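Local coordinates for pyridine nucleotide-disulfide oxidoreductase-like protein (Myceliophthora thermophila, PDB 5MQ6), which uses FAD and NADPH to insert a single oxygen atom beside a ketone carbonyl, turning ketones, polycyclic ones especially, into esters or lactones, at residues W579-E582 and I583-H586; Q435-L439 and P440-L444; W171-H174 and D175-L178. All coordinates share one frame; numbering follows the deposited sequence.

Contact 1 (W579-E582 and I583-H586); sequences WSFE and IMKH
W579 and I583 form the closely packed side of this last part of helix 573-585. CD1 of I583 lies 3.9 Å from NE1 of W579, approaching the indole obliquely, while that N-H is spent on the carbonyl of Q534 and H517 meets the ring edge-to-face. A large indole suits this buried place because it fills space and still satisfies its one polar atom. S580, small enough to sit against a neighbouring loop, returns its hydroxyl to the carbonyl of E576. E582 bends at chi2 (67°), folding its carboxylate back along the helix toward K585 and H586. H586 is the buried end of this network: NE2 bonds OE2 of E582 at 2.9 Å from above the carboxylate plane and ND1 bonds S627, fixing the ring's rotation. On the looser solvent side, NZ of K585 meets OE1 of E582 on its syn side in a 2.8 Å salt bridge, and a water donates to OE2. On the exposed flank, M584 lays CE over the centre of the F581 ring, 3.9 Å from the centroid, with SD over the same face at 4.0 Å. These i to i+3 and i to i+4 pairs, one of them Met-aromatic, are typical of an amphipathic helix nearing its C-terminal end.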
loop_
_atom_site.group_PDB
_atom_site.type_symbol
_atom_site.label_atom_id
_atom_site.label_comp_id
_atom_site.label_asym_id
_atom_site.label_seq_id
_atom_site.Cartn_x
_atom_site.Cartn_y
_atom_site.Cartn_z
ATOM N N TRP A 579 -20.801 14.533 -0.893
ATOM C CA TRP A 579 -20.065 13.413 -0.335
ATOM C C TRP A 579 -18.840 14.027 0.394
ATOM O O TRP A 579 -18.501 13.645 1.535
ATOM C CB TRP A 579 -19.672 12.435 -1.484
ATOM C CG TRP A 579 -18.849 11.295 -0.937
ATOM C CD1 TRP A 579 -17.564 11.112 -1.061
ATOM C CD2 TRP A 579 -19.344 10.269 -0.092
ATOM N NE1 TRP A 579 -17.178 9.978 -0.348
ATOM C CE2 TRP A 579 -18.272 9.466 0.271
ATOM C CE3 TRP A 579 -20.612 9.959 0.393
ATOM C CZ2 TRP A 579 -18.404 8.394 1.077
ATOM C CZ3 TRP A 579 -20.749 8.883 1.230
ATOM C CH2 TRP A 579 -19.664 8.089 1.525
ATOM N N SER A 580 -18.254 15.071 -0.249
ATOM C CA SER A 580 -17.107 15.778 0.292
ATOM C C SER A 580 -17.418 16.491 1.618
ATOM O O SER A 580 -16.577 16.430 2.536
ATOM C CB SER A 580 -16.405 16.683 -0.748
ATOM O OG SER A 580 -16.220 16.057 -1.981
ATOM N N PHE A 581 -18.621 17.084 1.748
ATOM C CA PHE A 581 -19.072 17.634 3.031
ATOM C C PHE A 581 -19.326 16.495 4.018
ATOM O O PHE A 581 -19.080 16.636 5.203
ATOM C CB PHE A 581 -20.254 18.607 2.879
ATOM C CG PHE A 581 -19.823 19.979 2.476
ATOM C CD1 PHE A 581 -19.412 20.213 1.182
ATOM C CD2 PHE A 581 -19.671 20.998 3.432
ATOM C CE1 PHE A 581 -18.907 21.447 0.795
ATOM C CE2 PHE A 581 -19.179 22.261 3.060
ATOM C CZ PHE A 581 -18.779 22.490 1.735
ATOM N N GLU A 582 -19.789 15.338 3.553
ATOM C CA GLU A 582 -19.844 14.163 4.460
ATOM C C GLU A 582 -18.444 13.861 5.022
ATOM O O GLU A 582 -18.303 13.686 6.241
ATOM C CB GLU A 582 -20.495 12.940 3.829
ATOM C CG GLU A 582 -20.531 11.671 4.609
ATOM C CD GLU A 582 -21.432 11.748 5.855
ATOM O OE1 GLU A 582 -22.221 12.702 5.998
ATOM O OE2 GLU A 582 -21.346 10.803 6.700
ATOM N N ILE A 583 -17.431 13.829 4.161
ATOM C CA ILE A 583 -16.108 13.474 4.601
ATOM C C ILE A 583 -15.624 14.520 5.680
ATOM O O ILE A 583 -15.046 14.117 6.731
ATOM C CB ILE A 583 -15.138 13.391 3.419
ATOM C CG1 ILE A 583 -15.544 12.207 2.451
ATOM C CG2 ILE A 583 -13.664 13.396 3.922
ATOM C CD1 ILE A 583 -15.499 10.794 3.054
ATOM N N MET A 584 -15.893 15.800 5.445
ATOM C CA MET A 584 -15.494 16.884 6.370
ATOM C C MET A 584 -16.078 16.653 7.754
ATOM O O MET A 584 -15.388 16.824 8.775
ATOM C CB MET A 584 -15.994 18.209 5.889
ATOM C CG MET A 584 -15.263 18.754 4.686
ATOM S SD MET A 584 -16.060 20.330 4.199
ATOM C CE MET A 584 -15.529 20.516 2.536
ATOM N N LYS A 585 -17.325 16.154 7.786
ATOM C CA LYS A 585 -17.991 15.840 9.051
ATOM C C LYS A 585 -17.221 14.784 9.902
ATOM O O LYS A 585 -17.391 14.694 11.125
ATOM C CB LYS A 585 -19.375 15.386 8.700
ATOM C CG LYS A 585 -20.265 15.110 9.853
ATOM C CD LYS A 585 -21.683 14.950 9.377
ATOM C CE LYS A 585 -22.014 13.546 9.104
ATOM N NZ LYS A 585 -23.343 13.552 8.437
ATOM N N HIS A 586 -16.428 13.948 9.237
ATOM C CA HIS A 586 -15.694 12.878 9.902
ATOM C C HIS A 586 -14.251 13.205 10.318
ATOM O O HIS A 586 -13.584 12.339 10.923
ATOM C CB HIS A 586 -15.677 11.657 8.965
ATOM C CG HIS A 586 -16.999 10.996 8.832
ATOM N ND1 HIS A 586 -17.356 9.907 9.575
ATOM C CD2 HIS A 586 -18.075 11.282 8.055
ATOM C CE1 HIS A 586 -18.576 9.522 9.233
ATOM N NE2 HIS A 586 -19.056 10.377 8.348
HETATM O O HOH W 1 -22.932 10.285 8.847
#

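Contact 2 (Q435-L439 and P440-L444); sequences QTFNL and PNVHL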
loop_
_atom_site.group_PDB
_atom_site.type_symbol
_atom_site.label_atom_id
_atom_site.label_comp_id
_atom_site.label_asym_id
_atom_site.label_seq_id
_atom_site.Cartn_x
_atom_site.Cartn_y
_atom_site.Cartn_z
ATOM N N GLN A 435 15.588 -11.035 17.999
ATOM C CA GLN A 435 16.562 -12.075 18.383
ATOM C C GLN A 435 17.834 -11.914 17.564
ATOM O O GLN A 435 18.881 -12.297 18.028
ATOM C CB GLN A 435 16.052 -13.513 18.064
ATOM C CG GLN A 435 14.851 -14.112 18.837
ATOM C CD GLN A 435 13.480 -13.440 18.528
ATOM O OE1 GLN A 435 13.355 -12.547 17.657
ATOM N NE2 GLN A 435 12.454 -13.884 19.239
ATOM N N THR A 436 17.711 -11.434 16.309
ATOM C CA THR A 436 18.846 -11.217 15.384
ATOM C C THR A 436 19.871 -10.273 15.925
ATOM O O THR A 436 21.105 -10.502 15.754
ATOM C CB THR A 436 18.375 -10.702 13.996
ATOM O OG1 THR A 436 17.456 -11.645 13.475
ATOM C CG2 THR A 436 19.502 -10.574 13.010
ATOM N N PHE A 437 19.409 -9.251 16.653
ATOM C CA PHE A 437 20.353 -8.353 17.298
ATOM C C PHE A 437 21.083 -9.010 18.498
ATOM O O PHE A 437 21.933 -8.381 19.105
ATOM C CB PHE A 437 19.709 -7.074 17.733
ATOM C CG PHE A 437 19.155 -6.279 16.615
ATOM C CD1 PHE A 437 17.923 -6.575 16.106
ATOM C CD2 PHE A 437 19.884 -5.257 16.051
ATOM C CE1 PHE A 437 17.398 -5.887 15.028
ATOM C CE2 PHE A 437 19.385 -4.537 14.984
ATOM C CZ PHE A 437 18.144 -4.881 14.453
ATOM N N ASN A 438 20.776 -10.268 18.846
ATOM C CA ASN A 438 21.613 -10.963 19.828
ATOM C C ASN A 438 22.792 -11.619 19.197
ATOM O O ASN A 438 23.562 -12.190 19.925
ATOM C CB ASN A 438 20.806 -11.946 20.616
ATOM C CG ASN A 438 19.794 -11.254 21.453
ATOM O OD1 ASN A 438 20.008 -10.128 21.853
ATOM N ND2 ASN A 438 18.665 -11.917 21.713
ATOM N N LEU A 439 22.942 -11.538 17.869
ATOM C CA LEU A 439 24.035 -12.169 17.185
ATOM C C LEU A 439 25.236 -11.226 17.130
ATOM O O LEU A 439 25.103 -9.992 17.017
ATOM C CB LEU A 439 23.627 -12.542 15.740
ATOM C CG LEU A 439 22.532 -13.570 15.601
ATOM C CD1 LEU A 439 21.973 -13.610 14.159
ATOM C CD2 LEU A 439 23.056 -14.936 15.986
ATOM N N PRO A 440 26.434 -11.785 17.215
ATOM C CA PRO A 440 27.672 -10.975 17.338
ATOM C C PRO A 440 28.026 -10.192 16.129
ATOM O O PRO A 440 28.656 -9.102 16.221
ATOM C CB PRO A 440 28.751 -12.007 17.460
ATOM C CG PRO A 440 28.071 -13.247 17.802
ATOM C CD PRO A 440 26.721 -13.218 17.167
ATOM N N ASN A 441 27.676 -10.756 14.978
ATOM C CA ASN A 441 27.923 -10.058 13.697
ATOM C C ASN A 441 26.904 -8.961 13.334
ATOM O O ASN A 441 27.042 -8.344 12.278
ATOM C CB ASN A 441 28.056 -11.055 12.530
ATOM C CG ASN A 441 26.771 -11.811 12.225
ATOM O OD1 ASN A 441 26.076 -12.282 13.124
ATOM N ND2 ASN A 441 26.488 -11.991 10.938
ATOM N N VAL A 442 25.913 -8.698 14.190
ATOM C CA VAL A 442 24.878 -7.702 13.898
ATOM C C VAL A 442 24.988 -6.473 14.790
ATOM O O VAL A 442 25.025 -6.595 16.048
ATOM C CB VAL A 442 23.484 -8.345 14.047
ATOM C CG1 VAL A 442 22.299 -7.313 13.914
ATOM C CG2 VAL A 442 23.362 -9.586 13.134
ATOM N N HIS A 443 25.018 -5.299 14.151
ATOM C CA HIS A 443 25.168 -4.039 14.852
ATOM C C HIS A 443 24.093 -3.056 14.516
ATOM O O HIS A 443 23.939 -2.654 13.399
ATOM C CB HIS A 443 26.512 -3.438 14.468
ATOM C CG HIS A 443 27.605 -4.465 14.439
ATOM N ND1 HIS A 443 28.122 -5.040 15.588
ATOM C CD2 HIS A 443 28.200 -5.087 13.399
ATOM C CE1 HIS A 443 29.021 -5.940 15.252
ATOM N NE2 HIS A 443 29.085 -5.996 13.929
ATOM N N LEU A 444 23.331 -2.660 15.507
ATOM C CA LEU A 444 22.379 -1.605 15.354
ATOM C C LEU A 444 23.123 -0.288 15.370
ATOM O O LEU A 444 23.869 -0.028 16.246
ATOM C CB LEU A 444 21.298 -1.660 16.442
ATOM C CG LEU A 444 20.236 -0.524 16.336
ATOM C CD1 LEU A 444 19.425 -0.555 15.030
ATOM C CD2 LEU A 444 19.297 -0.540 17.514
HETATM O O HOH W 2 22.705 -6.403 17.931
#
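F437 brings its CD2 and CE2 atoms against V442 and L444, the first and third residues of strand 442-446. CD2 comes 3.8 Å from CG1 of V442, and CE2 comes 3.7 Å from CB of L444, both meeting the ring obliquely. The torsions explain this reach: CG of F437 stands opposite its own carbonyl carbon (chi1 -62°), which carries the ring across to the strand. V442 holds CG1 anti to its backbone N (chi1 173°), presenting that methyl to the ring and leaving CG2 to turn toward T436 and L439. A beta-branched valine suits the place, since its two methyls serve different neighbours at once: CG2 is 4.0 Å from CG2 of T436 and 3.9 Å from CB of L439. T436 likewise divides its branches, its methyl facing V442 while its hydroxyl bonds the carbonyl of E432 one turn back. Two type I turns, T436 to L439 and L439 to V442, bring these residues together. In the second, V442 N reaches L439 O at 3.2 Å from above the carbonyl plane, and P440 supplies the fixed phi that suits the turn's second position. OD1 of N441 lies against CB of L439, while ND2 bonds the carbonyl of A289. Were F437 replaced by an alanine, V442 and L444 would probably face a gap, and Y433 would lose its edge-to-face partner. T412 and L416 pack on the same phenyl, while T436 and V442 rest on helix 279-289. The whole is a short helix-to-strand connection, delivering an edge strand to the parallel sheet of a Rossmann-type NADPH-binding domain.

Contact 3 (W171-H174 and D175-L178); sequences WKLH and DKAL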
loop_
_atom_site.group_PDB
_atom_site.type_symbol
_atom_site.label_atom_id
_atom_site.label_comp_id
_atom_site.label_asym_id
_atom_site.label_seq_id
_atom_site.Cartn_x
_atom_site.Cartn_y
_atom_site.Cartn_z
ATOM N N TRP A 171 -8.919 -16.975 -15.315
ATOM C CA TRP A 171 -9.860 -16.118 -16.052
ATOM C C TRP A 171 -9.357 -15.713 -17.391
ATOM O O TRP A 171 -9.895 -14.784 -17.982
ATOM C CB TRP A 171 -10.306 -14.904 -15.200
ATOM C CG TRP A 171 -11.349 -15.274 -14.194
ATOM C CD1 TRP A 171 -12.656 -15.175 -14.371
ATOM C CD2 TRP A 171 -11.162 -15.798 -12.856
ATOM N NE1 TRP A 171 -13.319 -15.564 -13.250
ATOM C CE2 TRP A 171 -12.433 -15.974 -12.310
ATOM C CE3 TRP A 171 -10.064 -16.145 -12.111
ATOM C CZ2 TRP A 171 -12.657 -16.451 -11.011
ATOM C CZ3 TRP A 171 -10.263 -16.625 -10.745
ATOM C CH2 TRP A 171 -11.530 -16.805 -10.250
ATOM N N LYS A 172 -8.345 -16.425 -17.892
ATOM C CA LYS A 172 -7.830 -16.257 -19.231
ATOM C C LYS A 172 -7.435 -14.867 -19.549
ATOM O O LYS A 172 -7.813 -14.292 -20.527
ATOM C CB LYS A 172 -8.844 -16.856 -20.222
ATOM C CG LYS A 172 -9.218 -18.266 -19.715
ATOM C CD LYS A 172 -10.003 -19.124 -20.674
ATOM C CE LYS A 172 -11.415 -18.590 -20.805
ATOM N NZ LYS A 172 -12.284 -18.674 -19.608
ATOM N N LEU A 173 -6.556 -14.352 -18.729
ATOM C CA LEU A 173 -6.120 -12.985 -18.855
ATOM C C LEU A 173 -4.780 -12.833 -19.483
ATOM O O LEU A 173 -4.369 -11.718 -19.732
ATOM C CB LEU A 173 -6.157 -12.312 -17.461
ATOM C CG LEU A 173 -7.485 -12.293 -16.766
ATOM C CD1 LEU A 173 -7.394 -11.616 -15.390
ATOM C CD2 LEU A 173 -8.412 -11.465 -17.574
ATOM N N HIS A 174 -4.075 -13.935 -19.755
ATOM C CA HIS A 174 -2.727 -13.823 -20.265
ATOM C C HIS A 174 -2.550 -13.079 -21.558
ATOM O O HIS A 174 -1.522 -12.482 -21.780
ATOM C CB HIS A 174 -2.055 -15.187 -20.380
ATOM C CG HIS A 174 -1.759 -15.791 -19.043
ATOM N ND1 HIS A 174 -0.722 -15.346 -18.242
ATOM C CD2 HIS A 174 -2.431 -16.700 -18.308
ATOM C CE1 HIS A 174 -0.698 -16.050 -17.124
ATOM N NE2 HIS A 174 -1.747 -16.845 -17.117
ATOM N N ASP A 175 -3.518 -13.157 -22.433
ATOM C CA ASP A 175 -3.457 -12.491 -23.738
ATOM C C ASP A 175 -4.221 -11.191 -23.632
ATOM O O ASP A 175 -4.626 -10.681 -24.644
ATOM C CB ASP A 175 -4.206 -13.406 -24.735
ATOM C CG ASP A 175 -5.669 -13.758 -24.210
ATOM O OD1 ASP A 175 -5.889 -13.812 -22.935
ATOM O OD2 ASP A 175 -6.596 -13.978 -25.055
ATOM N N LYS A 176 -4.504 -10.666 -22.432
ATOM C CA LYS A 176 -5.169 -9.356 -22.301
ATOM C C LYS A 176 -4.384 -8.328 -21.452
ATOM O O LYS A 176 -4.943 -7.440 -20.815
ATOM C CB LYS A 176 -6.512 -9.649 -21.716
ATOM C CG LYS A 176 -7.389 -10.550 -22.639
ATOM C CD LYS A 176 -8.710 -10.800 -21.964
ATOM C CE LYS A 176 -9.735 -11.448 -22.925
ATOM N NZ LYS A 176 -9.880 -12.828 -22.621
ATOM N N ALA A 177 -3.092 -8.469 -21.468
ATOM C CA ALA A 177 -2.189 -7.650 -20.724
ATOM C C ALA A 177 -1.029 -7.108 -21.533
ATOM O O ALA A 177 -0.427 -7.759 -22.324
ATOM C CB ALA A 177 -1.667 -8.440 -19.552
ATOM N N LEU A 178 -0.704 -5.868 -21.261
ATOM C CA LEU A 178 0.398 -5.212 -21.801
ATOM C C LEU A 178 1.352 -4.846 -20.645
ATOM O O LEU A 178 1.067 -3.993 -19.806
ATOM C CB LEU A 178 -0.072 -4.000 -22.569
ATOM C CG LEU A 178 1.008 -3.043 -23.025
ATOM C CD1 LEU A 178 1.971 -3.754 -24.047
ATOM C CD2 LEU A 178 0.351 -1.797 -23.546
HETATM O O HOH W 3 -11.040 -13.227 -20.111
#
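K176 reaches back over the turn to K172 and L173 with both its backbone and its side chain. Its amide N donates to L173 O at 2.9 Å, arriving from above the carbonyl plane, and so closes the type I turn that runs from L173 to K176. Its long side chain stays extended as far as CE and bends only at the last torsion (chi4 105°), which brings NZ toward K172 O. That bond is weak, at 3.3 Å. A firmer partner is the water 2.8 Å from NZ, which donates in turn to W171 O and so ties the ammonium to a second carbonyl. Lysine suits this post because a flexible chain can bring one charge to one carbonyl directly, though weakly, and to another through a water. D175 sits at the turn's third position, its CG between N and carbonyl carbon (chi1 53°), with OD1 placed 3.1 Å from K172 O; two acceptors so close do not bond.

The next shell fixes the backbone that offers those carbonyls. K172 has positive phi (54°) and is the C-prime residue of a Schellman motif, which ends helix 157-170 by returning L173 N to A168 O and K172 N to T169 O. L173, apolar and buried, packs on L91 and A94 of helix 88-99, while W171 lies on V95 and gives NE1 to E99. H174 bonds T169 through NE2 and meets the ring of F118. Beyond the turn, K176 and L178 make backbone bonds to M111, and L178 one to the FAD-binding D113. The lysine's positive charge probably offsets the partial negative charge of the W171 and K172 carbonyls at this helix end.

Overall arrangement
Along the chain contact 3 comes first, contact 2 next and contact 1 last, and none touches another. Centres of contacts 1 and 2 are about 49 Å apart, on opposite sides of the chain's centre; contacts 2 and 3 lie about 46 Å apart, contacts 1 and 3 about 39 Å. They share no helix or strand. Contact 3 leads from helix 157-170 into strand 177-178 of the mixed sheet, on the FAD side. Contact 2 leads from helix 433-436 into strand 442-446, an outermost strand of the five-stranded parallel sheet, on the NADPH side. Two contacts thus border the two nucleotide-binding sheets, while contact 1 lies on helix 573-585, outside both sheets and away from the annotated sites.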